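Local coordinates for probable glutamine-binding lipoprotein GlnH (GLNBP) (Mycobacterium tuberculosis, PDB 6H20) that binds aspartate, glutamate and asparagine as a family 3 solute-binding lipoprotein and probably links extracellular amino-acid sensing to protein kinase G control of glutamate metabolism, at residues G6-D19 with R174-V188. Sequence-based numbering, arbitrary orientation.
Sequences GMEIMPPQPPLPPD and RRIREIAPPPVIVSV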
ATOM      1  N   GLY A   6      12.595 -12.378 -11.163  1.00 36.84           N
ATOM      2  CA  GLY A   6      12.884 -11.996  -9.797  1.00 33.60           C
ATOM      3  C   GLY A   6      12.346 -12.921  -8.726  1.00 30.07           C
ATOM      4  O   GLY A   6      12.336 -12.535  -7.556  1.00 31.64           O
ATOM      5  N   MET A   7      11.922 -14.127  -9.081  1.00 26.56           N
ATOM      6  CA  MET A   7      11.360 -15.055  -8.107  1.00 23.18           C
ATOM      7  C   MET A   7      12.475 -15.767  -7.351  1.00 23.96           C
ATOM      8  O   MET A   7      13.398 -16.327  -7.958  1.00 25.31           O
ATOM      9  CB  MET A   7      10.489 -16.073  -8.842  1.00 27.69           C
ATOM     10  CG  MET A   7       9.814 -17.125  -7.981  1.00 30.53           C
ATOM     11  SD  MET A   7       8.770 -18.174  -9.032  1.00 49.87           S
ATOM     12  CE  MET A   7       7.737 -16.903  -9.750  1.00 32.16           C
ATOM     13  N   GLU A   8      12.394 -15.755  -6.024  1.00 22.04           N
ATOM     14  CA  GLU A   8      13.433 -16.326  -5.180  1.00 23.40           C
ATOM     15  C   GLU A   8      12.791 -17.184  -4.104  1.00 23.02           C
ATOM     16  O   GLU A   8      11.923 -16.708  -3.365  1.00 26.49           O
ATOM     17  CB  GLU A   8      14.247 -15.214  -4.501  1.00 29.53           C
ATOM     18  CG  GLU A   8      14.847 -14.220  -5.469  1.00 27.82           C
ATOM     19  CD  GLU A   8      15.393 -12.982  -4.784  1.00 36.83           C
ATOM     20  OE1 GLU A   8      15.576 -13.003  -3.552  1.00 39.85           O
ATOM     21  OE2 GLU A   8      15.625 -11.983  -5.491  1.00 33.41           O
ATOM     22  N   ILE A   9      13.226 -18.433  -3.998  1.00 22.81           N
ATOM     23  CA  ILE A   9      12.905 -19.240  -2.825  1.00 24.48           C
ATOM     24  C   ILE A   9      13.865 -18.857  -1.703  1.00 25.55           C
ATOM     25  O   ILE A   9      15.081 -19.061  -1.807  1.00 27.96           O
ATOM     26  CB  ILE A   9      12.973 -20.740  -3.152  1.00 28.29           C
ATOM     27  CG1 ILE A   9      12.076 -21.077  -4.350  1.00 24.30           C
ATOM     28  CG2 ILE A   9      12.598 -21.567  -1.927  1.00 31.62           C
ATOM     29  CD1 ILE A   9      12.364 -22.441  -4.988  1.00 32.16           C
ATOM     30  N   MET A  10      13.329 -18.275  -0.628  1.00 24.03           N
ATOM     31  CA  MET A  10      14.171 -17.731   0.423  1.00 23.60           C
ATOM     32  C   MET A  10      14.788 -18.855   1.265  1.00 26.74           C
ATOM     33  O   MET A  10      14.229 -19.952   1.348  1.00 36.68           O
ATOM     34  CB  MET A  10      13.339 -16.802   1.305  1.00 26.01           C
ATOM     35  CG  MET A  10      13.012 -15.484   0.617  1.00 29.81           C
ATOM     36  SD  MET A  10      12.037 -14.336   1.621  1.00 43.06           S
ATOM     37  CE  MET A  10      12.226 -15.025   3.252  1.00 39.77           C
ATOM     38  N   PRO A  11      15.948 -18.617   1.881  1.00 29.73           N
ATOM     39  CA  PRO A  11      16.580 -19.669   2.707  1.00 33.07           C
ATOM     40  C   PRO A  11      15.723 -19.971   3.920  1.00 31.95           C
ATOM     41  O   PRO A  11      15.102 -19.056   4.478  1.00 33.87           O
ATOM     42  CB  PRO A  11      17.924 -19.052   3.132  1.00 34.41           C
ATOM     43  CG  PRO A  11      17.975 -17.688   2.592  1.00 32.68           C
ATOM     44  CD  PRO A  11      16.682 -17.343   1.919  1.00 29.41           C
ATOM     45  N   PRO A  12      15.652 -21.229   4.356  1.00 33.90           N
ATOM     46  CA  PRO A  12      14.852 -21.540   5.548  1.00 35.02           C
ATOM     47  C   PRO A  12      15.439 -20.860   6.774  1.00 34.68           C
ATOM     48  O   PRO A  12      16.637 -20.953   7.047  1.00 38.02           O
ATOM     49  CB  PRO A  12      14.933 -23.068   5.654  1.00 36.70           C
ATOM     50  CG  PRO A  12      15.475 -23.542   4.338  1.00 39.21           C
ATOM     51  CD  PRO A  12      16.309 -22.422   3.802  1.00 35.50           C
ATOM     52  N   GLN A  13      14.589 -20.146   7.494  1.00 34.70           N
ATOM     53  CA  GLN A  13      15.022 -19.444   8.685  1.00 33.69           C
ATOM     54  C   GLN A  13      14.060 -19.774   9.812  1.00 32.94           C
ATOM     55  O   GLN A  13      12.888 -20.082   9.565  1.00 33.70           O
ATOM     56  CB  GLN A  13      15.045 -17.926   8.438  1.00 34.83           C
ATOM     57  CG  GLN A  13      16.099 -17.498   7.424  1.00 38.44           C
ATOM     58  CD  GLN A  13      16.058 -16.014   7.112  1.00 40.81           C
ATOM     59  OE1 GLN A  13      16.838 -15.231   7.659  1.00 47.68           O
ATOM     60  NE2 GLN A  13      15.155 -15.619   6.223  1.00 41.83           N
ATOM     61  N   PRO A  14      14.531 -19.744  11.057  1.00 35.35           N
ATOM     62  CA  PRO A  14      13.631 -20.001  12.168  1.00 35.27           C
ATOM     63  C   PRO A  14      12.585 -18.913  12.243  1.00 30.55           C
ATOM     64  O   PRO A  14      12.822 -17.768  11.810  1.00 34.45           O
ATOM     65  CB  PRO A  14      14.562 -19.969  13.387  1.00 36.34           C
ATOM     66  CG  PRO A  14      15.655 -19.057  12.981  1.00 38.80           C
ATOM     67  CD  PRO A  14      15.870 -19.336  11.516  1.00 35.84           C
ATOM     68  N   PRO A  15      11.400 -19.222  12.759  1.00 29.18           N
ATOM     69  CA  PRO A  15      10.350 -18.205  12.849  1.00 29.90           C
ATOM     70  C   PRO A  15      10.804 -17.024  13.691  1.00 33.13           C
ATOM     71  O   PRO A  15      11.520 -17.180  14.686  1.00 37.18           O
ATOM     72  CB  PRO A  15       9.191 -18.954  13.513  1.00 30.45           C
ATOM     73  CG  PRO A  15       9.429 -20.398  13.155  1.00 37.00           C
ATOM     74  CD  PRO A  15      10.919 -20.558  13.152  1.00 32.99           C
ATOM     75  N   LEU A  16      10.411 -15.834  13.263  1.00 31.66           N
ATOM     76  CA  LEU A  16      10.653 -14.657  14.076  1.00 36.32           C
ATOM     77  C   LEU A  16       9.560 -14.544  15.133  1.00 37.86           C
ATOM     78  O   LEU A  16       8.404 -14.891  14.881  1.00 41.44           O
ATOM     79  CB  LEU A  16      10.627 -13.407  13.204  1.00 36.03           C
ATOM     80  CG  LEU A  16      11.760 -13.225  12.195  1.00 37.69           C
ATOM     81  CD1 LEU A  16      11.475 -12.039  11.278  1.00 38.12           C
ATOM     82  CD2 LEU A  16      13.086 -13.050  12.914  1.00 41.46           C
ATOM     83  N   PRO A  17       9.894 -14.064  16.330  1.00 41.79           N
ATOM     84  CA  PRO A  17       8.859 -13.870  17.334  1.00 41.68           C
ATOM     85  C   PRO A  17       7.979 -12.691  16.954  1.00 40.13           C
ATOM     86  O   PRO A  17       8.443 -11.745  16.296  1.00 40.57           O
ATOM     87  CB  PRO A  17       9.656 -13.578  18.618  1.00 42.74           C
ATOM     88  CG  PRO A  17      11.038 -13.204  18.178  1.00 44.04           C
ATOM     89  CD  PRO A  17      11.178 -13.450  16.709  1.00 43.25           C
ATOM     90  N   PRO A  18       6.702 -12.720  17.319  1.00 45.18           N
ATOM     91  CA  PRO A  18       5.887 -11.509  17.167  1.00 46.42           C
ATOM     92  C   PRO A  18       6.408 -10.451  18.127  1.00 52.71           C
ATOM     93  O   PRO A  18       6.589 -10.712  19.318  1.00 57.22           O
ATOM     94  CB  PRO A  18       4.470 -11.968  17.539  1.00 44.75           C
ATOM     95  CG  PRO A  18       4.581 -13.401  17.979  1.00 44.41           C
ATOM     96  CD  PRO A  18       6.022 -13.768  18.093  1.00 44.23           C
ATOM     97  N   ASP A  19       6.691  -9.269  17.593  1.00 55.07           N
ATOM     98  CA  ASP A  19       7.345  -8.212  18.351  1.00 60.43           C
ATOM     99  C   ASP A  19       6.289  -7.285  18.941  1.00 61.67           C
ATOM    100  O   ASP A  19       5.536  -6.643  18.200  1.00 59.24           O
ATOM    101  CB  ASP A  19       8.312  -7.430  17.465  1.00 61.83           C
ATOM    102  CG  ASP A  19       9.086  -6.387  18.237  1.00 65.86           C
ATOM    103  OD1 ASP A  19       9.840  -6.765  19.159  1.00 68.27           O
ATOM    104  OD2 ASP A  19       8.939  -5.188  17.923  1.00 65.75           O
ATOM    105  N   ARG A 174       7.329  -9.871   6.546  1.00 18.91           N
ATOM    106  CA  ARG A 174       7.647  -9.921   7.968  1.00 23.13           C
ATOM    107  C   ARG A 174       6.636 -10.760   8.745  1.00 21.44           C
ATOM    108  O   ARG A 174       7.014 -11.524   9.642  1.00 26.48           O
ATOM    109  CB  ARG A 174       7.740  -8.498   8.526  1.00 24.51           C
ATOM    110  CG  ARG A 174       7.965  -8.429  10.028  1.00 30.22           C
ATOM    111  CD  ARG A 174       9.324  -8.985  10.436  1.00 34.23           C
ATOM    112  NE  ARG A 174       9.529  -8.889  11.884  1.00 39.93           N
ATOM    113  CZ  ARG A 174       8.933  -9.675  12.776  1.00 40.82           C
ATOM    114  NH1 ARG A 174       9.170  -9.516  14.072  1.00 41.42           N
ATOM    115  NH2 ARG A 174       8.098 -10.624  12.375  1.00 40.77           N
ATOM    116  N   ARG A 175       5.353 -10.672   8.386  1.00 20.71           N
ATOM    117  CA  ARG A 175       4.335 -11.441   9.101  1.00 20.88           C
ATOM    118  C   ARG A 175       4.423 -12.934   8.781  1.00 22.69           C
ATOM    119  O   ARG A 175       4.250 -13.777   9.670  1.00 21.42           O
ATOM    120  CB  ARG A 175       2.949 -10.889   8.761  1.00 20.25           C
ATOM    121  CG  ARG A 175       1.780 -11.698   9.329  1.00 20.47           C
ATOM    122  CD  ARG A 175       1.831 -11.737  10.849  1.00 20.88           C
ATOM    123  NE  ARG A 175       0.743 -12.527  11.429  1.00 21.49           N
ATOM    124  CZ  ARG A 175       0.787 -13.842  11.626  1.00 26.94           C
ATOM    125  NH1 ARG A 175       1.863 -14.539  11.275  1.00 25.78           N
ATOM    126  NH2 ARG A 175      -0.251 -14.464  12.169  1.00 24.80           N
ATOM    127  N   ILE A 176       4.677 -13.286   7.520  1.00 21.09           N
ATOM    128  CA  ILE A 176       4.856 -14.694   7.161  1.00 21.74           C
ATOM    129  C   ILE A 176       6.081 -15.289   7.851  1.00 22.40           C
ATOM    130  O   ILE A 176       6.122 -16.495   8.140  1.00 24.65           O
ATOM    131  CB  ILE A 176       4.925 -14.832   5.626  1.00 19.93           C
ATOM    132  CG1 ILE A 176       3.597 -14.399   5.014  1.00 24.44           C
ATOM    133  CG2 ILE A 176       5.283 -16.259   5.215  1.00 27.78           C
ATOM    134  CD1 ILE A 176       2.411 -15.089   5.579  1.00 25.24           C
ATOM    135  N   ARG A 177       7.101 -14.467   8.125  1.00 23.86           N
ATOM    136  CA  ARG A 177       8.289 -14.958   8.823  1.00 25.32           C
ATOM    137  C   ARG A 177       8.018 -15.314  10.281  1.00 25.56           C
ATOM    138  O   ARG A 177       8.901 -15.877  10.937  1.00 30.12           O
ATOM    139  CB  ARG A 177       9.418 -13.928   8.729  1.00 26.11           C
ATOM    140  CG  ARG A 177      10.051 -13.831   7.349  1.00 28.33           C
ATOM    141  CD  ARG A 177      11.194 -14.839   7.187  1.00 28.44           C
ATOM    142  NE  ARG A 177      12.364 -14.427   7.960  1.00 35.41           N
ATOM    143  CZ  ARG A 177      12.769 -15.027   9.073  1.00 34.88           C
ATOM    144  NH1 ARG A 177      12.108 -16.077   9.537  1.00 35.56           N
ATOM    145  NH2 ARG A 177      13.833 -14.574   9.726  1.00 36.81           N
ATOM    146  N   GLU A 178       6.834 -14.997  10.810  1.00 23.38           N
ATOM    147  CA  GLU A 178       6.462 -15.391  12.160  1.00 28.25           C
ATOM    148  C   GLU A 178       5.858 -16.779  12.228  1.00 28.87           C
ATOM    149  O   GLU A 178       5.761 -17.340  13.324  1.00 31.96           O
ATOM    150  CB  GLU A 178       5.472 -14.393  12.766  1.00 26.11           C
ATOM    151  CG  GLU A 178       6.057 -13.018  12.959  1.00 28.04           C
ATOM    152  CD  GLU A 178       5.019 -11.992  13.379  1.00 34.23           C
ATOM    153  OE1 GLU A 178       3.875 -12.383  13.702  1.00 36.77           O
ATOM    154  OE2 GLU A 178       5.357 -10.792  13.380  1.00 42.96           O
ATOM    155  N   ILE A 179       5.461 -17.351  11.094  1.00 24.73           N
ATOM    156  CA  ILE A 179       4.692 -18.586  11.120  1.00 23.29           C
ATOM    157  C   ILE A 179       5.596 -19.748  11.502  1.00 26.89           C
ATOM    158  O   ILE A 179       6.710 -19.891  10.979  1.00 28.70           O
ATOM    159  CB  ILE A 179       3.995 -18.810   9.770  1.00 23.24           C
ATOM    160  CG1 ILE A 179       2.956 -17.718   9.545  1.00 20.82           C
ATOM    161  CG2 ILE A 179       3.329 -20.170   9.730  1.00 25.33           C
ATOM    162  CD1 ILE A 179       2.404 -17.696   8.117  1.00 22.23           C
ATOM    163  N   ALA A 180       5.109 -20.593  12.410  1.00 27.85           N
ATOM    164  CA  ALA A 180       5.869 -21.724  12.930  1.00 30.19           C
ATOM    165  C   ALA A 180       4.998 -22.970  12.841  1.00 28.60           C
ATOM    166  O   ALA A 180       3.870 -22.974  13.374  1.00 34.19           O
ATOM    167  CB  ALA A 180       6.279 -21.461  14.381  1.00 30.35           C
ATOM    168  N   PRO A 181       5.446 -24.042  12.163  1.00 32.06           N
ATOM    169  CA  PRO A 181       6.660 -24.113  11.342  1.00 31.76           C
ATOM    170  C   PRO A 181       6.528 -23.236  10.097  1.00 28.95           C
ATOM    171  O   PRO A 181       5.407 -22.948   9.676  1.00 29.36           O
ATOM    172  CB  PRO A 181       6.741 -25.594  10.939  1.00 33.47           C
ATOM    173  CG  PRO A 181       5.781 -26.311  11.826  1.00 34.59           C
ATOM    174  CD  PRO A 181       4.738 -25.331  12.222  1.00 30.48           C
ATOM    175  N   PRO A 182       7.656 -22.812   9.527  1.00 27.62           N
ATOM    176  CA  PRO A 182       7.600 -21.821   8.458  1.00 28.60           C
ATOM    177  C   PRO A 182       6.970 -22.389   7.201  1.00 27.91           C
ATOM    178  O   PRO A 182       7.067 -23.599   6.924  1.00 29.74           O
ATOM    179  CB  PRO A 182       9.082 -21.473   8.222  1.00 29.06           C
ATOM    180  CG  PRO A 182       9.740 -21.776   9.544  1.00 31.44           C
ATOM    181  CD  PRO A 182       9.033 -23.027   9.998  1.00 31.07           C
ATOM    182  N   PRO A 183       6.317 -21.553   6.404  1.00 20.42           N
ATOM    183  CA  PRO A 183       6.071 -21.906   5.008  1.00 21.84           C
ATOM    184  C   PRO A 183       7.393 -21.950   4.264  1.00 24.07           C
ATOM    185  O   PRO A 183       8.434 -21.496   4.749  1.00 26.72           O
ATOM    186  CB  PRO A 183       5.224 -20.736   4.490  1.00 22.47           C
ATOM    187  CG  PRO A 183       4.937 -19.868   5.672  1.00 26.08           C
ATOM    188  CD  PRO A 183       5.977 -20.152   6.685  1.00 22.49           C
ATOM    189  N   VAL A 184       7.341 -22.506   3.060  1.00 23.05           N
ATOM    190  CA  VAL A 184       8.372 -22.239   2.064  1.00 22.81           C
ATOM    191  C   VAL A 184       8.075 -20.856   1.500  1.00 20.93           C
ATOM    192  O   VAL A 184       7.018 -20.638   0.901  1.00 25.01           O
ATOM    193  CB  VAL A 184       8.341 -23.299   0.954  1.00 25.19           C
ATOM    194  CG1 VAL A 184       9.273 -22.897  -0.177  1.00 24.06           C
ATOM    195  CG2 VAL A 184       8.702 -24.667   1.517  1.00 26.73           C
ATOM    196  N   ILE A 185       8.978 -19.908   1.709  1.00 20.87           N
ATOM    197  CA  ILE A 185       8.696 -18.521   1.355  1.00 18.71           C
ATOM    198  C   ILE A 185       9.296 -18.221  -0.007  1.00 20.01           C
ATOM    199  O   ILE A 185      10.512 -18.355  -0.202  1.00 21.71           O
ATOM    200  CB  ILE A 185       9.197 -17.541   2.422  1.00 21.93           C
ATOM    201  CG1 ILE A 185       8.587 -17.890   3.794  1.00 22.54           C
ATOM    202  CG2 ILE A 185       8.837 -16.106   2.015  1.00 23.38           C
ATOM    203  CD1 ILE A 185       9.086 -16.996   4.942  1.00 23.80           C
ATOM    204  N   VAL A 186       8.440 -17.832  -0.946  1.00 19.46           N
ATOM    205  CA  VAL A 186       8.826 -17.468  -2.302  1.00 20.14           C
ATOM    206  C   VAL A 186       8.612 -15.968  -2.431  1.00 18.76           C
ATOM    207  O   VAL A 186       7.495 -15.475  -2.227  1.00 20.15           O
ATOM    208  CB  VAL A 186       7.983 -18.231  -3.336  1.00 19.79           C
ATOM    209  CG1 VAL A 186       8.366 -17.811  -4.756  1.00 23.76           C
ATOM    210  CG2 VAL A 186       8.134 -19.736  -3.142  1.00 22.63           C
ATOM    211  N   SER A 187       9.673 -15.227  -2.733  1.00 18.25           N
ATOM    212  CA  SER A 187       9.552 -13.780  -2.822  1.00 17.54           C
ATOM    213  C   SER A 187       9.687 -13.313  -4.267  1.00 17.07           C
ATOM    214  O   SER A 187      10.351 -13.958  -5.086  1.00 18.75           O
ATOM    215  CB  SER A 187      10.528 -13.055  -1.887  1.00 18.97           C
ATOM    216  OG  SER A 187      11.874 -13.111  -2.345  1.00 21.66           O
ATOM    217  N   VAL A 188       9.027 -12.196  -4.572  1.00 16.51           N
ATOM    218  CA  VAL A 188       8.960 -11.630  -5.918  1.00 22.38           C
ATOM    219  C   VAL A 188       9.086 -10.112  -5.829  1.00 23.43           C
ATOM    220  O   VAL A 188       9.104  -9.529  -4.746  1.00 19.25           O
ATOM    221  CB  VAL A 188       7.656 -12.013  -6.645  1.00 23.97           C
ATOM    222  CG1 VAL A 188       7.590 -13.531  -6.874  1.00 21.98           C
ATOM    223  CG2 VAL A 188       6.457 -11.501  -5.856  1.00 22.54           C
TER
HETATM  224  O   HOH W   1      11.827 -20.875   2.251  1.00 45.99           O
HETATM  225  O   HOH W   2      10.604 -18.247   8.705  1.00 44.40           O
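Arg-177 lies between Leu-16 and Gln-13, where the proline-rich N-terminal arm of this periplasmic-binding-protein fold runs along the 174-188 helix-loop-strand unit. Its guanidinium has Leu-16 CG on one face, 3.5 Å from NH2, and Gln-13 CB on the opposite face; the Gln-13 amide stacks with its plane 30° from that of the guanidinium. Bends at chi2 (-88°) and chi3 (-73°) fold the arginine chain back to this site. There NH1 donates to Pro-14 O at 2.9 Å; the oxygen lies in the guanidinium plane, whereas NH1 sits above the carbonyl plane, not on a lone pair. A water joins NH1 to Gln-13 O. The backbone adds Leu-16 N to Arg-177 O at 2.8 Å.

Toward Met-7 the arm becomes an antiparallel edge strand, as the reciprocal backbone bonds between Glu-8 and Ser-187 demonstrate; 8-9 extends the sheet beyond 184-188, which pairs with 163-167 through its other edge. Met-10 N bonds to Ile-185 O, while Met-10 SD meets Ile-185 CG2 at 3.7 Å.

Leu-16 CD1 lies over the Arg-174 guanidinium, whose NH1 hydrogen-bonds to Pro-17 O at 3.2 Å; within 174-188, the group is positioned by a 2.9 Å salt bridge from Arg-174 NH2 to Glu-178 OE2.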